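Local coordinates for protein probable Thioesterase (Bartonella henselae, PDB 3HM0) that is a probable thioesterase, expected to hydrolyse the thioester bond of substrates such as acyl-CoAs, at residues A[90-95]-A[145-150]; A[113-118]-A[125-130]; A[97-102]-A[139-144]. All blocks are in the same frame, centred on the assembly; numbering follows the deposited sequence.

Interaction 1. Residues A[90-95]-A[145-150]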
# COMPACT_ATOMS: atom_id res chain seq x y z
N LEU A 90 -0.97 -16.55 17.10
CA LEU A 90 -0.62 -17.32 15.92
C LEU A 90 -0.96 -16.54 14.67
O LEU A 90 -1.98 -15.88 14.62
CB LEU A 90 -1.34 -18.69 15.91
CG LEU A 90 -0.91 -19.67 17.01
CD1 LEU A 90 -1.86 -20.87 17.13
CD2 LEU A 90 0.56 -20.12 16.83
N PHE A 91 -0.09 -16.62 13.66
CA PHE A 91 -0.27 -15.86 12.44
C PHE A 91 0.04 -16.74 11.25
O PHE A 91 0.96 -17.53 11.29
CB PHE A 91 0.65 -14.64 12.37
CG PHE A 91 0.54 -13.70 13.55
CD1 PHE A 91 -0.36 -12.63 13.53
CD2 PHE A 91 1.36 -13.86 14.66
CE1 PHE A 91 -0.46 -11.75 14.62
CE2 PHE A 91 1.27 -12.99 15.75
CZ PHE A 91 0.36 -11.93 15.73
N PHE A 92 -0.75 -16.61 10.20
CA PHE A 92 -0.40 -17.18 8.92
C PHE A 92 0.78 -16.44 8.30
O PHE A 92 1.03 -15.26 8.60
CB PHE A 92 -1.60 -17.16 7.99
CG PHE A 92 -2.61 -18.20 8.32
CD1 PHE A 92 -2.24 -19.54 8.43
CD2 PHE A 92 -3.94 -17.86 8.50
CE1 PHE A 92 -3.18 -20.51 8.73
CE2 PHE A 92 -4.89 -18.83 8.78
CZ PHE A 92 -4.52 -20.15 8.90
N VAL A 93 1.55 -17.16 7.48
CA VAL A 93 2.68 -16.57 6.78
C VAL A 93 2.77 -17.22 5.42
O VAL A 93 2.68 -18.46 5.30
CB VAL A 93 4.02 -16.78 7.52
CG1 VAL A 93 5.18 -16.13 6.76
CG2 VAL A 93 3.95 -16.19 8.92
N VAL A 94 2.93 -16.39 4.41
CA VAL A 94 3.25 -16.86 3.08
C VAL A 94 4.71 -17.30 3.08
O VAL A 94 5.62 -16.54 3.43
CB VAL A 94 2.99 -15.80 2.00
CG1 VAL A 94 3.14 -16.42 0.63
CG2 VAL A 94 1.58 -15.22 2.16
N ARG A 95 4.90 -18.55 2.69
CA ARG A 95 6.23 -19.12 2.60
C ARG A 95 6.77 -19.07 1.18
O ARG A 95 7.93 -18.71 0.94
CB ARG A 95 6.19 -20.55 3.11
CG ARG A 95 6.30 -20.64 4.60
CD ARG A 95 7.71 -20.37 5.03
NE ARG A 95 7.73 -20.16 6.46
CZ ARG A 95 7.90 -18.98 7.04
NH1 ARG A 95 8.10 -17.89 6.30
NH2 ARG A 95 7.90 -18.90 8.36
N ILE A 145 1.36 -21.61 2.58
CA ILE A 145 1.10 -20.91 3.85
C ILE A 145 1.51 -21.73 5.06
O ILE A 145 1.09 -22.87 5.20
CB ILE A 145 -0.41 -20.61 3.99
CG1 ILE A 145 -1.02 -20.14 2.65
CG2 ILE A 145 -0.67 -19.65 5.13
CD1 ILE A 145 -0.83 -18.68 2.33
N ALA A 146 2.33 -21.15 5.93
CA ALA A 146 2.65 -21.74 7.23
C ALA A 146 1.98 -20.96 8.37
O ALA A 146 1.43 -19.86 8.17
CB ALA A 146 4.15 -21.75 7.44
N LEU A 147 2.06 -21.53 9.58
CA LEU A 147 1.45 -20.97 10.78
C LEU A 147 2.54 -20.72 11.81
O LEU A 147 3.24 -21.65 12.18
CB LEU A 147 0.39 -21.94 11.34
CG LEU A 147 -0.43 -21.44 12.54
CD1 LEU A 147 -1.20 -20.18 12.19
CD2 LEU A 147 -1.38 -22.52 13.11
N ILE A 148 2.70 -19.49 12.28
CA ILE A 148 3.78 -19.21 13.22
C ILE A 148 3.31 -18.42 14.43
O ILE A 148 2.28 -17.75 14.38
CB ILE A 148 4.95 -18.44 12.58
CG1 ILE A 148 4.51 -17.04 12.13
CG2 ILE A 148 5.57 -19.23 11.44
CD1 ILE A 148 5.67 -16.08 11.90
N ASN A 149 4.09 -18.48 15.50
CA ASN A 149 3.80 -17.71 16.70
C ASN A 149 4.53 -16.37 16.74
O ASN A 149 5.34 -16.07 15.86
CB ASN A 149 4.06 -18.54 17.96
CG ASN A 149 5.54 -18.72 18.27
OD1 ASN A 149 6.42 -18.32 17.49
ND2 ASN A 149 5.82 -19.34 19.41
N GLU A 150 4.25 -15.58 17.77
CA GLU A 150 4.76 -14.21 17.92
C GLU A 150 6.29 -14.13 17.78
O GLU A 150 6.85 -13.07 17.45
CB GLU A 150 4.36 -13.71 19.30
CG GLU A 150 3.85 -12.29 19.39
CD GLU A 150 3.55 -11.95 20.85
OE1 GLU A 150 3.12 -12.88 21.60
OE2 GLU A 150 3.76 -10.78 21.27

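Interaction 2. Residues A[113-118]-A[125-130]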
# COMPACT_ATOMS: atom_id res chain seq x y z
N ILE A 113 -12.47 -13.64 -7.42
CA ILE A 113 -11.30 -14.26 -6.85
C ILE A 113 -11.65 -15.69 -6.44
O ILE A 113 -12.55 -15.91 -5.64
CB ILE A 113 -10.77 -13.47 -5.62
CG1 ILE A 113 -10.57 -11.99 -5.96
CG2 ILE A 113 -9.45 -14.08 -5.09
CD1 ILE A 113 -10.62 -11.06 -4.74
N LYS A 114 -10.93 -16.67 -7.00
CA LYS A 114 -11.20 -18.08 -6.72
C LYS A 114 -10.09 -18.72 -5.89
O LYS A 114 -8.92 -18.66 -6.23
CB LYS A 114 -11.46 -18.85 -8.01
CG LYS A 114 -12.68 -18.32 -8.74
CD LYS A 114 -12.73 -18.69 -10.20
CE LYS A 114 -13.57 -19.93 -10.43
NZ LYS A 114 -15.02 -19.70 -10.10
N THR A 115 -10.49 -19.34 -4.78
CA THR A 115 -9.56 -19.84 -3.81
C THR A 115 -10.01 -21.22 -3.34
O THR A 115 -11.20 -21.44 -3.09
CB THR A 115 -9.47 -18.89 -2.60
OG1 THR A 115 -9.14 -17.57 -3.05
CG2 THR A 115 -8.43 -19.34 -1.62
N ARG A 116 -9.07 -22.15 -3.26
CA ARG A 116 -9.30 -23.39 -2.56
C ARG A 116 -7.99 -23.91 -2.01
O ARG A 116 -6.92 -23.58 -2.53
CB ARG A 116 -9.95 -24.43 -3.49
CG ARG A 116 -9.02 -24.96 -4.57
CD ARG A 116 -9.64 -26.14 -5.27
NE ARG A 116 -8.92 -26.56 -6.48
CZ ARG A 116 -9.26 -27.62 -7.21
NH1 ARG A 116 -10.30 -28.37 -6.87
NH2 ARG A 116 -8.56 -27.93 -8.29
N ILE A 117 -8.06 -24.69 -0.93
CA ILE A 117 -6.90 -25.41 -0.44
C ILE A 117 -6.72 -26.59 -1.39
O ILE A 117 -7.70 -27.16 -1.88
CB ILE A 117 -7.09 -25.87 1.02
CG1 ILE A 117 -6.88 -24.69 1.97
CG2 ILE A 117 -6.08 -26.97 1.39
CD1 ILE A 117 -7.30 -24.97 3.40
N SER A 118 -5.48 -26.90 -1.71
CA SER A 118 -5.20 -28.01 -2.62
C SER A 118 -4.31 -29.09 -1.98
O SER A 118 -4.25 -30.21 -2.50
CB SER A 118 -4.57 -27.48 -3.92
OG SER A 118 -3.28 -26.92 -3.68
N PHE A 125 0.08 -25.47 4.45
CA PHE A 125 -0.96 -25.82 3.46
C PHE A 125 -0.81 -25.03 2.16
O PHE A 125 -0.14 -24.00 2.13
CB PHE A 125 -2.37 -25.74 4.06
CG PHE A 125 -2.80 -24.35 4.41
CD1 PHE A 125 -2.47 -23.80 5.64
CD2 PHE A 125 -3.54 -23.59 3.50
CE1 PHE A 125 -2.87 -22.51 5.96
CE2 PHE A 125 -3.93 -22.28 3.82
CZ PHE A 125 -3.60 -21.74 5.04
N PHE A 126 -1.43 -25.53 1.10
CA PHE A 126 -1.16 -25.07 -0.26
C PHE A 126 -2.44 -24.61 -0.96
O PHE A 126 -3.43 -25.36 -1.04
CB PHE A 126 -0.46 -26.18 -1.07
CG PHE A 126 0.90 -26.56 -0.55
CD1 PHE A 126 1.04 -27.38 0.57
CD2 PHE A 126 2.06 -26.09 -1.18
CE1 PHE A 126 2.33 -27.73 1.07
CE2 PHE A 126 3.34 -26.44 -0.70
CZ PHE A 126 3.48 -27.25 0.42
N MET A 127 -2.42 -23.39 -1.48
CA MET A 127 -3.60 -22.83 -2.13
C MET A 127 -3.40 -22.53 -3.62
O MET A 127 -2.31 -22.15 -4.07
CB MET A 127 -4.09 -21.59 -1.37
CG MET A 127 -5.12 -21.89 -0.30
SD MET A 127 -5.37 -20.48 0.81
CE MET A 127 -7.01 -20.77 1.46
N GLU A 128 -4.48 -22.71 -4.38
CA GLU A 128 -4.51 -22.34 -5.78
C GLU A 128 -5.52 -21.22 -5.91
O GLU A 128 -6.71 -21.43 -5.67
CB GLU A 128 -4.96 -23.50 -6.67
CG GLU A 128 -3.87 -24.50 -7.04
CD GLU A 128 -4.42 -25.76 -7.75
OE1 GLU A 128 -5.58 -25.73 -8.26
OE2 GLU A 128 -3.68 -26.77 -7.80
N GLN A 129 -5.05 -20.04 -6.33
CA GLN A 129 -5.93 -18.88 -6.44
C GLN A 129 -5.97 -18.37 -7.85
O GLN A 129 -4.97 -18.44 -8.55
CB GLN A 129 -5.51 -17.78 -5.47
CG GLN A 129 -5.48 -18.23 -4.03
CD GLN A 129 -5.44 -17.08 -3.07
OE1 GLN A 129 -4.36 -16.69 -2.61
NE2 GLN A 129 -6.62 -16.50 -2.76
N TYR A 130 -7.13 -17.85 -8.26
CA TYR A 130 -7.34 -17.29 -9.59
C TYR A 130 -8.06 -15.93 -9.54
O TYR A 130 -8.91 -15.69 -8.68
CB TYR A 130 -8.13 -18.28 -10.48
CG TYR A 130 -7.45 -19.63 -10.66
CD1 TYR A 130 -6.48 -19.82 -11.64
CD2 TYR A 130 -7.77 -20.71 -9.84
CE1 TYR A 130 -5.84 -21.05 -11.80
CE2 TYR A 130 -7.13 -21.94 -9.98
CZ TYR A 130 -6.17 -22.11 -10.97
OH TYR A 130 -5.54 -23.34 -11.11

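Interaction 3. Residues A[97-102]-A[139-144]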
# COMPACT_ATOMS: atom_id res chain seq x y z
N MET A 97 5.30 -18.30 -3.04
CA MET A 97 4.22 -17.89 -3.92
C MET A 97 4.71 -17.89 -5.38
O MET A 97 5.82 -17.46 -5.66
CB MET A 97 3.75 -16.52 -3.47
CG MET A 97 2.46 -16.09 -4.07
SD MET A 97 1.78 -14.59 -3.29
CE MET A 97 0.10 -14.71 -3.95
N GLU A 98 3.87 -18.40 -6.29
CA GLU A 98 4.09 -18.33 -7.73
C GLU A 98 2.96 -17.59 -8.36
O GLU A 98 1.81 -18.02 -8.27
CB GLU A 98 4.10 -19.73 -8.36
CG GLU A 98 5.48 -20.19 -8.82
CD GLU A 98 5.52 -20.62 -10.29
OE1 GLU A 98 4.64 -21.42 -10.72
OE2 GLU A 98 6.45 -20.17 -11.02
N ILE A 99 3.27 -16.49 -9.05
CA ILE A 99 2.23 -15.73 -9.74
C ILE A 99 2.47 -15.63 -11.24
O ILE A 99 3.58 -15.38 -11.72
CB ILE A 99 2.04 -14.30 -9.17
CG1 ILE A 99 2.10 -14.32 -7.64
CG2 ILE A 99 0.73 -13.66 -9.66
CD1 ILE A 99 3.51 -14.21 -7.09
N ASN A 100 1.39 -15.83 -11.97
CA ASN A 100 1.37 -15.60 -13.40
C ASN A 100 0.48 -14.42 -13.75
O ASN A 100 -0.72 -14.46 -13.46
CB ASN A 100 0.90 -16.87 -14.13
CG ASN A 100 1.01 -16.74 -15.65
OD1 ASN A 100 2.01 -16.23 -16.17
ND2 ASN A 100 -0.02 -17.22 -16.36
N PHE A 101 1.05 -13.39 -14.36
CA PHE A 101 0.26 -12.21 -14.78
C PHE A 101 -0.09 -12.23 -16.27
O PHE A 101 0.69 -11.75 -17.09
CB PHE A 101 0.99 -10.91 -14.43
CG PHE A 101 1.42 -10.80 -12.96
CD1 PHE A 101 0.62 -10.15 -12.03
CD2 PHE A 101 2.63 -11.32 -12.53
CE1 PHE A 101 1.02 -10.05 -10.70
CE2 PHE A 101 3.03 -11.20 -11.20
CZ PHE A 101 2.23 -10.56 -10.29
N SER A 102 -1.25 -12.77 -16.62
CA SER A 102 -1.61 -12.96 -18.03
C SER A 102 -2.26 -11.74 -18.67
O SER A 102 -1.88 -11.34 -19.75
CB SER A 102 -2.56 -14.15 -18.23
OG SER A 102 -2.16 -15.26 -17.46
N VAL A 139 -4.93 -13.34 -13.66
CA VAL A 139 -3.78 -13.65 -12.85
C VAL A 139 -4.05 -14.97 -12.16
O VAL A 139 -5.20 -15.25 -11.82
CB VAL A 139 -3.54 -12.53 -11.77
CG1 VAL A 139 -2.33 -12.86 -10.91
CG2 VAL A 139 -3.37 -11.17 -12.41
N THR A 140 -3.03 -15.79 -11.96
CA THR A 140 -3.20 -17.09 -11.28
C THR A 140 -2.06 -17.27 -10.29
O THR A 140 -0.98 -16.75 -10.52
CB THR A 140 -3.07 -18.29 -12.25
OG1 THR A 140 -1.72 -18.37 -12.71
CG2 THR A 140 -4.02 -18.19 -13.43
N ALA A 141 -2.28 -18.01 -9.21
CA ALA A 141 -1.23 -18.15 -8.20
C ALA A 141 -1.25 -19.45 -7.40
O ALA A 141 -2.32 -20.01 -7.10
CB ALA A 141 -1.23 -16.94 -7.26
N LYS A 142 -0.04 -19.93 -7.06
CA LYS A 142 0.14 -21.04 -6.15
C LYS A 142 0.82 -20.50 -4.92
O LYS A 142 1.85 -19.84 -5.00
CB LYS A 142 0.97 -22.17 -6.77
CG LYS A 142 0.18 -23.22 -7.59
CD LYS A 142 -0.01 -22.79 -9.06
CE LYS A 142 -1.32 -23.36 -9.67
NZ LYS A 142 -1.95 -22.43 -10.70
N VAL A 143 0.21 -20.76 -3.77
CA VAL A 143 0.67 -20.14 -2.54
C VAL A 143 0.91 -21.21 -1.51
O VAL A 143 0.09 -22.12 -1.36
CB VAL A 143 -0.37 -19.15 -2.01
CG1 VAL A 143 0.28 -18.19 -1.09
CG2 VAL A 143 -1.03 -18.37 -3.14
N GLU A 144 2.02 -21.10 -0.80
CA GLU A 144 2.29 -21.95 0.36
C GLU A 144 2.20 -21.14 1.66
O GLU A 144 2.90 -20.15 1.84
CB GLU A 144 3.68 -22.58 0.22
CG GLU A 144 3.93 -23.72 1.20
CD GLU A 144 5.37 -24.20 1.19
OE1 GLU A 144 5.91 -24.50 0.09
OE2 GLU A 144 5.95 -24.28 2.31

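Interaction 1. Residues A[90-95]-A[145-150]
I148 packs against V93 across an antiparallel strand pair. The sheet belongs to what is very probably a hotdog fold, in which an antiparallel sheet wraps a long helix, as in the thioesterase superfamily. Here strands 90-95 and 145-149 run 4.5 Å apart at their closest, at 143° to each other. I148, I145 and L147 bury the largest areas. I148 has CG1 between its backbone N and carbonyl carbon (chi1 65°). This brings I148 CG1 to 3.4 Å from V93 CG2, and CD1 is equally near. The two side chains cross at about a right angle. Further along the same face, the R95 chain bends at chi2 and runs back over the partner strand. R95 CG lies 3.7 Å from A146 CB, and R95 NH2 reaches I148 CG2. The other end of the guanidinium, NH1, bonds to the carbonyl of F101 of the second subunit. L147 and I145 point to the opposite face. L147 CD1 lies 4.0 Å from both L90 CB and F92 CE1. I145 CG2 is 3.7 Å from F92 CD1. The F92 ring thus sits against both residues, approaching each obliquely. On this face F92 also touches L71 of helix 58-72 and L81 of helix 78-83, which places it between sheet and helices. Four backbone bonds hold the strands together. F91 and I148 exchange two, F91 N to I148 O being 2.7 Å. V93 and A146 exchange the other two. A146 O, the acceptor of the V93 N-H, also lies in the plane of the F92 ring, at its edge, 3.7 Å from F92 CD1.

Interaction 2. Residues A[113-118]-A[125-130]
K114 and Y130 pair through two backbone hydrogen bonds, with K114 N to Y130 O at 2.8 Å. At the R116-E128 pair the bond from E128 N to R116 O is 3.2 Å, and its return bond is weak. S118 N gives a short bond to F126 O, 2.7 Å. F126 O is gripped twice. S118 OG also donates to F126 O, at 3.1 Å and from 71° out of the carbonyl plane. It can do so because OG lies between the serine's own N and carbonyl carbon. The side-chain polar bonds fall on both faces. T115 and Q129 lie side by side, and Q129 NE2 donates to T115 OG1 over 2.8 Å. The hydroxyl is 15° out of the amide plane. Q129 NE2 also bonds to F63 O, and its OE1 accepts from R67, so helix 58-72 fixes the rotation of the amide. All this ties together the beta hairpin of strands 110-120 and 124-133, two neighbours in a sheet that is very probably of the hotdog type. On the opposite face R116 and E128 form a long salt bridge, R116 NH2 to E128 OE1 at 3.7 Å. The oxygen comes at the guanidinium edge, with the two planes 64° apart. R116 NH1 bonds to N34 O, and F36 makes a cation-pi contact with R116. Apolar contacts gather on the T115 face. M127 CE meets T115 CG2 at 3.7 Å and also touches I117 CG1. I117 crosses F125 at about a right angle, I117 CG1 to F125 CD2 3.8 Å. F70 of helix 58-72 touches both I117 and M127.

Interaction 3. Residues A[97-102]-A[139-144]
I99 and V139 meet through the branches that their first torsions turn away from the backbone N. In V139 this branch is CG1 (chi1 179°), and in I99 it is CG2. V139 CG1 and I99 CG2 come to 3.4 Å, with the side chains alongside each other and pointing the same way. I99 CG2 also lies over one face of the F101 ring, offset toward its rim. F101 CD1 in turn touches V139 CG2 at 4.1 Å. M97 likewise holds its CG opposite the backbone N (chi1 -167°) and is extended beyond it. Its tip, M97 CE, therefore reaches V143 CG2 at 3.9 Å and A141 CB at 4.2 Å. On the reverse face T140 OG1 rests 3.3 Å from N100 CB. The carboxylate of E98 and the ammonium of K142 do not meet. E98 OE2 instead bonds to NE2 of H96 of the second subunit. The strands 97-101 and 139-144 are almost exactly antiparallel, at 178°. Four backbone hydrogen bonds link them, two between E98 and K142 and two between N100 and T140. N100 N to T140 O is 2.9 Å and nearly straight, while T140 N to N100 O is 3.1 Å. This is a regular antiparallel ladder within the sheet of a probable hotdog fold. The apolar face lies on helix 58-72: L60 meets M97, Y59 meets V139, and F63 meets both V139 and A141. Strand 136-149 is flanked on its other side by strand 124-133. Strand 90-101 is outermost within the chain. There M97 to N100 pair in an antiparallel ladder with a strand of the second subunit, so the sheet continues across the interface.

Interactions 1 and 3 use the same two strands, with centres about 19 Å apart. R95 N to E144 O, 2.7 Å, joins them. Between them the register slips by one residue, consistent with a beta bulge at R95 and H96 opposite E144. Interaction 2 is the neighbouring hairpin, centred about 10 Å from interaction 3 and about 17 Å from interaction 1. Backbone bonds stitch it on: Q129 O to A141 N is 2.8 Å, and I145 N to F125 O is 2.9 Å. Interactions 1 and 3 touch the second subunit; interaction 2 touches no other chain. In related hotdog thioesterases the active site lies at such a subunit interface.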